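Local coordinates for Cyp101j2 (Sphingobium yanoikuyae, PDB 5KYO), which is a haem-containing cytochrome P450 monooxygenase that probably hydroxylates the monoterpene 1,8-cineole by activating dioxygen at its haem iron, at residues Trp84-Leu87 / Leu91-Thr94; Arg43-Asp48 / Arg64-Gln69. All coordinates share one frame; numbering follows the deposited sequence.

Contact 1. Residues Trp84-Leu87 / Leu91-Thr94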
ATOM      1  N   TRP A  84     -15.145   4.656 -13.725  1.00 28.56           N
ATOM      2  CA  TRP A  84     -14.148   5.304 -14.561  1.00 33.44           C
ATOM      3  C   TRP A  84     -12.739   5.005 -14.059  1.00 32.67           C
ATOM      4  O   TRP A  84     -12.532   4.755 -12.866  1.00 30.83           O
ATOM      5  CB  TRP A  84     -14.358   6.818 -14.606  1.00 32.12           C
ATOM      6  CG  TRP A  84     -15.737   7.261 -14.965  1.00 29.07           C
ATOM      7  CD1 TRP A  84     -16.761   7.546 -14.101  1.00 31.24           C
ATOM      8  CD2 TRP A  84     -16.242   7.508 -16.282  1.00 32.09           C
ATOM      9  NE1 TRP A  84     -17.872   7.944 -14.803  1.00 29.22           N
ATOM     10  CE2 TRP A  84     -17.580   7.932 -16.144  1.00 34.82           C
ATOM     11  CE3 TRP A  84     -15.691   7.412 -17.568  1.00 34.13           C
ATOM     12  CZ2 TRP A  84     -18.383   8.250 -17.246  1.00 38.62           C
ATOM     13  CZ3 TRP A  84     -16.490   7.730 -18.662  1.00 31.50           C
ATOM     14  CH2 TRP A  84     -17.819   8.144 -18.493  1.00 32.65           C
ATOM     15  N   VAL A  85     -11.774   5.042 -14.974  1.00 31.61           N
ATOM     16  CA  VAL A  85     -10.375   4.820 -14.621  1.00 29.89           C
ATOM     17  C   VAL A  85      -9.480   5.892 -15.246  1.00 29.72           C
ATOM     18  O   VAL A  85      -9.468   6.076 -16.470  1.00 34.11           O
ATOM     19  CB  VAL A  85      -9.874   3.423 -15.068  1.00 29.31           C
ATOM     20  CG1 VAL A  85      -8.458   3.172 -14.529  1.00 29.85           C
ATOM     21  CG2 VAL A  85     -10.814   2.315 -14.615  1.00 26.22           C
ATOM     22  N   ALA A  86      -8.743   6.607 -14.401  1.00 25.00           N
ATOM     23  CA  ALA A  86      -7.765   7.577 -14.884  1.00 27.16           C
ATOM     24  C   ALA A  86      -6.509   6.839 -15.343  1.00 31.47           C
ATOM     25  O   ALA A  86      -5.876   6.111 -14.555  1.00 22.14           O
ATOM     26  CB  ALA A  86      -7.430   8.588 -13.821  1.00 26.74           C
ATOM     27  N   LEU A  87      -6.166   7.024 -16.618  1.00 23.61           N
ATOM     28  CA  LEU A  87      -5.089   6.260 -17.246  1.00 29.55           C
ATOM     29  C   LEU A  87      -3.880   7.096 -17.669  1.00 28.18           C
ATOM     30  O   LEU A  87      -2.999   6.610 -18.393  1.00 38.34           O
ATOM     31  CB  LEU A  87      -5.641   5.507 -18.456  1.00 30.03           C
ATOM     32  CG  LEU A  87      -6.598   4.375 -18.064  1.00 32.21           C
ATOM     33  CD1 LEU A  87      -7.165   3.693 -19.276  1.00 30.01           C
ATOM     34  CD2 LEU A  87      -5.889   3.357 -17.179  1.00 33.07           C
ATOM     35  N   LEU A  91      -3.711  13.272 -14.747  1.00 37.53           N
ATOM     36  CA  LEU A  91      -5.105  12.986 -14.445  1.00 36.25           C
ATOM     37  C   LEU A  91      -5.269  12.231 -13.120  1.00 29.97           C
ATOM     38  O   LEU A  91      -6.031  12.640 -12.241  1.00 23.90           O
ATOM     39  CB  LEU A  91      -5.711  12.179 -15.585  1.00 23.61           C
ATOM     40  CG  LEU A  91      -7.226  12.037 -15.498  1.00 42.20           C
ATOM     41  CD1 LEU A  91      -7.893  13.404 -15.534  1.00 49.10           C
ATOM     42  CD2 LEU A  91      -7.730  11.145 -16.608  1.00 37.49           C
ATOM     43  N   ALA A  92      -4.547  11.121 -12.997  1.00 28.33           N
ATOM     44  CA  ALA A  92      -4.549  10.310 -11.778  1.00 27.91           C
ATOM     45  C   ALA A  92      -4.259  11.136 -10.524  1.00 26.81           C
ATOM     46  O   ALA A  92      -4.952  11.013  -9.507  1.00 29.68           O
ATOM     47  CB  ALA A  92      -3.534   9.175 -11.917  1.00 20.12           C
ATOM     48  N   GLU A  93      -3.248  11.994 -10.597  1.00 26.29           N
ATOM     49  CA  GLU A  93      -2.864  12.808  -9.442  1.00 26.68           C
ATOM     50  C   GLU A  93      -3.914  13.851  -9.100  1.00 28.66           C
ATOM     51  O   GLU A  93      -4.064  14.231  -7.931  1.00 28.59           O
ATOM     52  CB  GLU A  93      -1.520  13.496  -9.674  1.00 30.85           C
ATOM     53  CG  GLU A  93      -0.334  12.531  -9.697  1.00 37.72           C
ATOM     54  CD  GLU A  93       1.006  13.245  -9.666  1.00 39.59           C
ATOM     55  OE1 GLU A  93       1.091  14.384 -10.175  1.00 42.26           O
ATOM     56  OE2 GLU A  93       1.972  12.673  -9.118  1.00 37.22           O
ATOM     57  N   THR A  94      -4.622  14.320 -10.123  1.00 27.22           N
ATOM     58  CA  THR A  94      -5.731  15.254  -9.936  1.00 28.81           C
ATOM     59  C   THR A  94      -6.891  14.596  -9.193  1.00 25.93           C
ATOM     60  O   THR A  94      -7.373  15.134  -8.209  1.00 27.39           O
ATOM     61  CB  THR A  94      -6.244  15.809 -11.289  1.00 28.30           C
ATOM     62  OG1 THR A  94      -5.274  16.713 -11.838  1.00 25.58           O
ATOM     63  CG2 THR A  94      -7.566  16.546 -11.103  1.00 26.57           C
TER

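Contact 2. Residues Arg43-Asp48 / Arg64-Gln69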
ATOM      1  N   ARG A  43     -15.579   5.112 -24.736  1.00 40.69           N
ATOM      2  CA  ARG A  43     -14.697   5.051 -23.569  1.00 34.17           C
ATOM      3  C   ARG A  43     -14.806   3.738 -22.797  1.00 36.72           C
ATOM      4  O   ARG A  43     -14.278   3.615 -21.693  1.00 33.27           O
ATOM      5  CB  ARG A  43     -14.981   6.226 -22.634  1.00 36.40           C
ATOM      6  CG  ARG A  43     -14.876   7.570 -23.341  1.00 42.92           C
ATOM      7  CD  ARG A  43     -14.217   8.610 -22.468  1.00 36.01           C
ATOM      8  NE  ARG A  43     -14.219   9.931 -23.090  1.00 32.27           N
ATOM      9  CZ  ARG A  43     -13.619  10.994 -22.571  1.00 37.60           C
ATOM     10  NH1 ARG A  43     -12.964  10.886 -21.424  1.00 40.70           N
ATOM     11  NH2 ARG A  43     -13.665  12.162 -23.196  1.00 36.80           N
ATOM     12  N   VAL A  44     -15.474   2.753 -23.388  1.00 39.37           N
ATOM     13  CA  VAL A  44     -15.636   1.432 -22.777  1.00 41.72           C
ATOM     14  C   VAL A  44     -14.404   0.526 -22.971  1.00 39.14           C
ATOM     15  O   VAL A  44     -13.860   0.455 -24.081  1.00 32.58           O
ATOM     16  CB  VAL A  44     -16.886   0.738 -23.352  1.00 38.04           C
ATOM     17  CG1 VAL A  44     -17.014  -0.675 -22.818  1.00 40.15           C
ATOM     18  CG2 VAL A  44     -18.115   1.552 -23.014  1.00 30.30           C
ATOM     19  N   PHE A  45     -13.972  -0.151 -21.899  1.00 32.49           N
ATOM     20  CA  PHE A  45     -12.813  -1.050 -21.945  1.00 35.36           C
ATOM     21  C   PHE A  45     -12.930  -2.132 -20.863  1.00 34.98           C
ATOM     22  O   PHE A  45     -13.687  -1.977 -19.907  1.00 27.56           O
ATOM     23  CB  PHE A  45     -11.511  -0.218 -21.863  1.00 39.19           C
ATOM     24  CG  PHE A  45     -11.078   0.168 -20.469  1.00 36.26           C
ATOM     25  CD1 PHE A  45      -9.774  -0.061 -20.032  1.00 36.37           C
ATOM     26  CD2 PHE A  45     -11.982   0.736 -19.588  1.00 35.13           C
ATOM     27  CE1 PHE A  45      -9.379   0.312 -18.777  1.00 37.48           C
ATOM     28  CE2 PHE A  45     -11.589   1.100 -18.338  1.00 35.29           C
ATOM     29  CZ  PHE A  45     -10.291   0.887 -17.921  1.00 33.96           C
ATOM     30  N   ASP A  46     -12.235  -3.248 -21.071  1.00 31.54           N
ATOM     31  CA  ASP A  46     -12.452  -4.478 -20.305  1.00 37.69           C
ATOM     32  C   ASP A  46     -11.466  -4.604 -19.157  1.00 35.36           C
ATOM     33  O   ASP A  46     -10.468  -5.328 -19.243  1.00 28.57           O
ATOM     34  CB  ASP A  46     -12.372  -5.692 -21.248  1.00 41.16           C
ATOM     35  CG  ASP A  46     -12.673  -7.020 -20.550  1.00 43.08           C
ATOM     36  OD1 ASP A  46     -13.097  -7.010 -19.373  1.00 43.29           O
ATOM     37  OD2 ASP A  46     -12.506  -8.084 -21.191  1.00 41.35           O
ATOM     38  N   PHE A  47     -11.765  -3.911 -18.061  1.00 31.50           N
ATOM     39  CA  PHE A  47     -10.800  -3.770 -16.978  1.00 27.40           C
ATOM     40  C   PHE A  47     -11.344  -4.328 -15.667  1.00 36.91           C
ATOM     41  O   PHE A  47     -12.405  -3.910 -15.196  1.00 39.89           O
ATOM     42  CB  PHE A  47     -10.431  -2.310 -16.830  1.00 23.22           C
ATOM     43  CG  PHE A  47      -9.329  -2.063 -15.831  1.00 27.64           C
ATOM     44  CD1 PHE A  47      -7.988  -2.279 -16.167  1.00 28.66           C
ATOM     45  CD2 PHE A  47      -9.639  -1.637 -14.550  1.00 30.74           C
ATOM     46  CE1 PHE A  47      -6.993  -2.077 -15.242  1.00 31.35           C
ATOM     47  CE2 PHE A  47      -8.652  -1.421 -13.609  1.00 34.94           C
ATOM     48  CZ  PHE A  47      -7.328  -1.641 -13.949  1.00 34.77           C
ATOM     49  N   ASP A  48     -10.644  -5.308 -15.102  1.00 29.16           N
ATOM     50  CA  ASP A  48     -10.986  -5.844 -13.774  1.00 23.79           C
ATOM     51  C   ASP A  48      -9.753  -5.653 -12.872  1.00 21.04           C
ATOM     52  O   ASP A  48      -8.701  -6.244 -13.114  1.00 22.82           O
ATOM     53  CB  ASP A  48     -11.400  -7.330 -13.847  1.00 29.61           C
ATOM     54  CG  ASP A  48     -12.135  -7.807 -12.598  1.00 35.25           C
ATOM     55  OD1 ASP A  48     -12.099  -7.087 -11.585  1.00 29.46           O
ATOM     56  OD2 ASP A  48     -12.754  -8.899 -12.625  1.00 40.00           O
ATOM     57  N   ARG A  64       1.107  -0.655 -18.557  1.00 26.50           N
ATOM     58  CA  ARG A  64       1.516   0.295 -19.579  1.00 22.63           C
ATOM     59  C   ARG A  64       0.825   0.001 -20.916  1.00 27.41           C
ATOM     60  O   ARG A  64       0.490   0.922 -21.664  1.00 30.50           O
ATOM     61  CB  ARG A  64       3.038   0.280 -19.742  1.00 22.40           C
ATOM     62  CG  ARG A  64       3.783   1.043 -18.650  1.00 23.20           C
ATOM     63  CD  ARG A  64       5.270   0.749 -18.686  1.00 26.82           C
ATOM     64  NE  ARG A  64       5.844   1.002 -20.003  1.00 36.72           N
ATOM     65  CZ  ARG A  64       6.213   2.201 -20.444  1.00 37.53           C
ATOM     66  NH1 ARG A  64       6.059   3.269 -19.675  1.00 32.97           N
ATOM     67  NH2 ARG A  64       6.736   2.334 -21.657  1.00 37.47           N
ATOM     68  N   GLU A  65       0.599  -1.277 -21.206  1.00 28.04           N
ATOM     69  CA  GLU A  65      -0.119  -1.663 -22.421  1.00 37.08           C
ATOM     70  C   GLU A  65      -1.585  -1.251 -22.348  1.00 37.19           C
ATOM     71  O   GLU A  65      -2.169  -0.826 -23.347  1.00 37.98           O
ATOM     72  CB  GLU A  65      -0.008  -3.168 -22.672  1.00 43.56           C
ATOM     73  CG  GLU A  65       1.056  -3.533 -23.697  1.00 42.66           C
ATOM     74  CD  GLU A  65       0.793  -2.895 -25.051  1.00 45.03           C
ATOM     75  OE1 GLU A  65       1.548  -1.978 -25.442  1.00 45.32           O
ATOM     76  OE2 GLU A  65      -0.168  -3.315 -25.731  1.00 55.81           O
ATOM     77  N   ILE A  66      -2.175  -1.376 -21.163  1.00 34.31           N
ATOM     78  CA  ILE A  66      -3.546  -0.915 -20.942  1.00 33.36           C
ATOM     79  C   ILE A  66      -3.630   0.586 -21.190  1.00 32.02           C
ATOM     80  O   ILE A  66      -4.537   1.058 -21.885  1.00 31.01           O
ATOM     81  CB  ILE A  66      -4.026  -1.248 -19.523  1.00 28.71           C
ATOM     82  CG1 ILE A  66      -4.185  -2.760 -19.368  1.00 28.85           C
ATOM     83  CG2 ILE A  66      -5.351  -0.547 -19.219  1.00 31.13           C
ATOM     84  CD1 ILE A  66      -4.573  -3.204 -17.973  1.00 38.01           C
ATOM     85  N   MET A  67      -2.656   1.323 -20.649  1.00 22.68           N
ATOM     86  CA  MET A  67      -2.575   2.774 -20.817  1.00 26.22           C
ATOM     87  C   MET A  67      -2.380   3.166 -22.286  1.00 32.55           C
ATOM     88  O   MET A  67      -2.915   4.179 -22.758  1.00 29.90           O
ATOM     89  CB  MET A  67      -1.426   3.347 -19.974  1.00 21.53           C
ATOM     90  CG  MET A  67      -1.585   3.125 -18.484  1.00 24.51           C
ATOM     91  SD  MET A  67      -0.114   3.500 -17.503  1.00 29.67           S
ATOM     92  CE  MET A  67       0.230   5.208 -17.925  1.00 27.58           C
ATOM     93  N   ARG A  68      -1.610   2.352 -23.001  1.00 37.28           N
ATOM     94  CA  ARG A  68      -1.225   2.662 -24.372  1.00 35.61           C
ATOM     95  C   ARG A  68      -2.361   2.383 -25.358  1.00 37.52           C
ATOM     96  O   ARG A  68      -2.503   3.076 -26.371  1.00 39.30           O
ATOM     97  CB  ARG A  68       0.030   1.863 -24.748  1.00 27.75           C
ATOM     98  CG  ARG A  68       0.601   2.173 -26.116  0.50 25.77           C
ATOM     99  CD  ARG A  68       1.829   1.320 -26.385  0.50 22.02           C
ATOM    100  N   GLN A  69      -3.176   1.379 -25.058  1.00 33.38           N
ATOM    101  CA  GLN A  69      -4.275   0.995 -25.948  1.00 39.66           C
ATOM    102  C   GLN A  69      -5.536   1.850 -25.759  1.00 42.75           C
ATOM    103  O   GLN A  69      -6.434   1.844 -26.606  1.00 40.43           O
ATOM    104  CB  GLN A  69      -4.620  -0.483 -25.743  1.00 40.36           C
TER

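Contact 1. Residues Trp84-Leu87 / Leu91-Thr94
Ala86 and Leu91 meet where the end of a strand faces the first turns of the helix that follows it. The methyl CB of Ala86 points at the helix and does most of the touching. It lies 3.8 Å from CD2 of Leu91, and CG of the same leucine is equally near. The Leu91 branch therefore reaches the methyl through its fork and one of its two tips. CD2 also comes within 4.0 Å of CA of Ala86, so this tip rests against the strand backbone. Leu91 gets there with CG anti to its backbone N (chi1 -170°), which extends the side chain away from the helix toward the strand.

Ala92, the next residue of the helix, touches the same methyl. Its CB lies 4.4 Å from CB of Ala86, and its backbone N is closer to that methyl, at 3.9 Å. The methyl of Ala92 points off to the side, and with so little side chain between them the CA atoms of Ala86 and Ala92 are 5.2 Å apart. No hydrogen bond crosses between the segments; the contact is apolar and buried.

Leu91 also packs on Leu74 of the neighbouring strand, and Ala92 on Val346 and Val347 of helix 344-348. Ala86 is held in the sheet by backbone bonding to Met341. The side chain of Ala92 is about 10 Å from the haem. A strand followed after a short turn by a helix packed on its end, here strand 83-86 and helix 89-97, is characteristic of the N-terminal beta-rich region of the cytochrome P450 fold.

Contact 2. Residues Arg43-Asp48 / Arg64-Gln69
Ile66 meets two phenylalanines, Phe45 and Phe47, and carries the whole contact from the helix side. Arg64 lies within helix 59-69, and its carbonyl O accepts the backbone N of Arg68 at 2.9 Å. Arg64 itself turns to the loop beyond, where it packs on Pro357 and Leu358. The next turn is closed by Glu65, whose O takes the N of Gln69 at 3.0 Å.

Ile66 follows, with its two branches divided between the two rings. Its CG2 methyl lies near the plane of the Phe45 ring at the edge, 4.1 Å from CE1. Its longer branch ends in CD1, which sits in the plane of the Phe47 ring, also at the edge. CD1 of Ile66 is 3.8 Å from CE1 of Phe47 and 4.0 Å from CD1 of Phe47. CG1 is anti to the carbonyl carbon of Ile66 (chi1 -68°), and chi2 of 176° then extends the branch to Phe47. The side chains of Phe45 and Phe47 each cross that of Ile66 at about a right angle.

The two phenylalanines also touch: CB of Phe47 sits 3.3 Å above the plane of the Phe45 ring, offset toward the rim. Both rings also touch Val85 of strand 83-86. The contact is apolar packing of an irregular N-terminal segment on helix 59-69, at the outer part of the beta-rich region of the cytochrome P450 fold.

In the fold
Both contacts are apolar and have no hydrogen bond across them, but they differ in depth. Contact 1 is buried, about 18 Å from the chain centre, and joins a strand to its following helix through alanine methyls and one leucine. Contact 2 lies farther out, at about 22 Å, is only partly buried, and joins an irregular loop to a helix through aromatic rings. Their centres are 12 Å apart, and they meet along strand 83-86 and the turn after it. In the strand, CG2 of Val85 is 3.6 Å from CZ of Phe45; in the turn, O of Leu87 is 3.6 Å from CE of Met67. The strand thus lies between helix 89-97 and that loop.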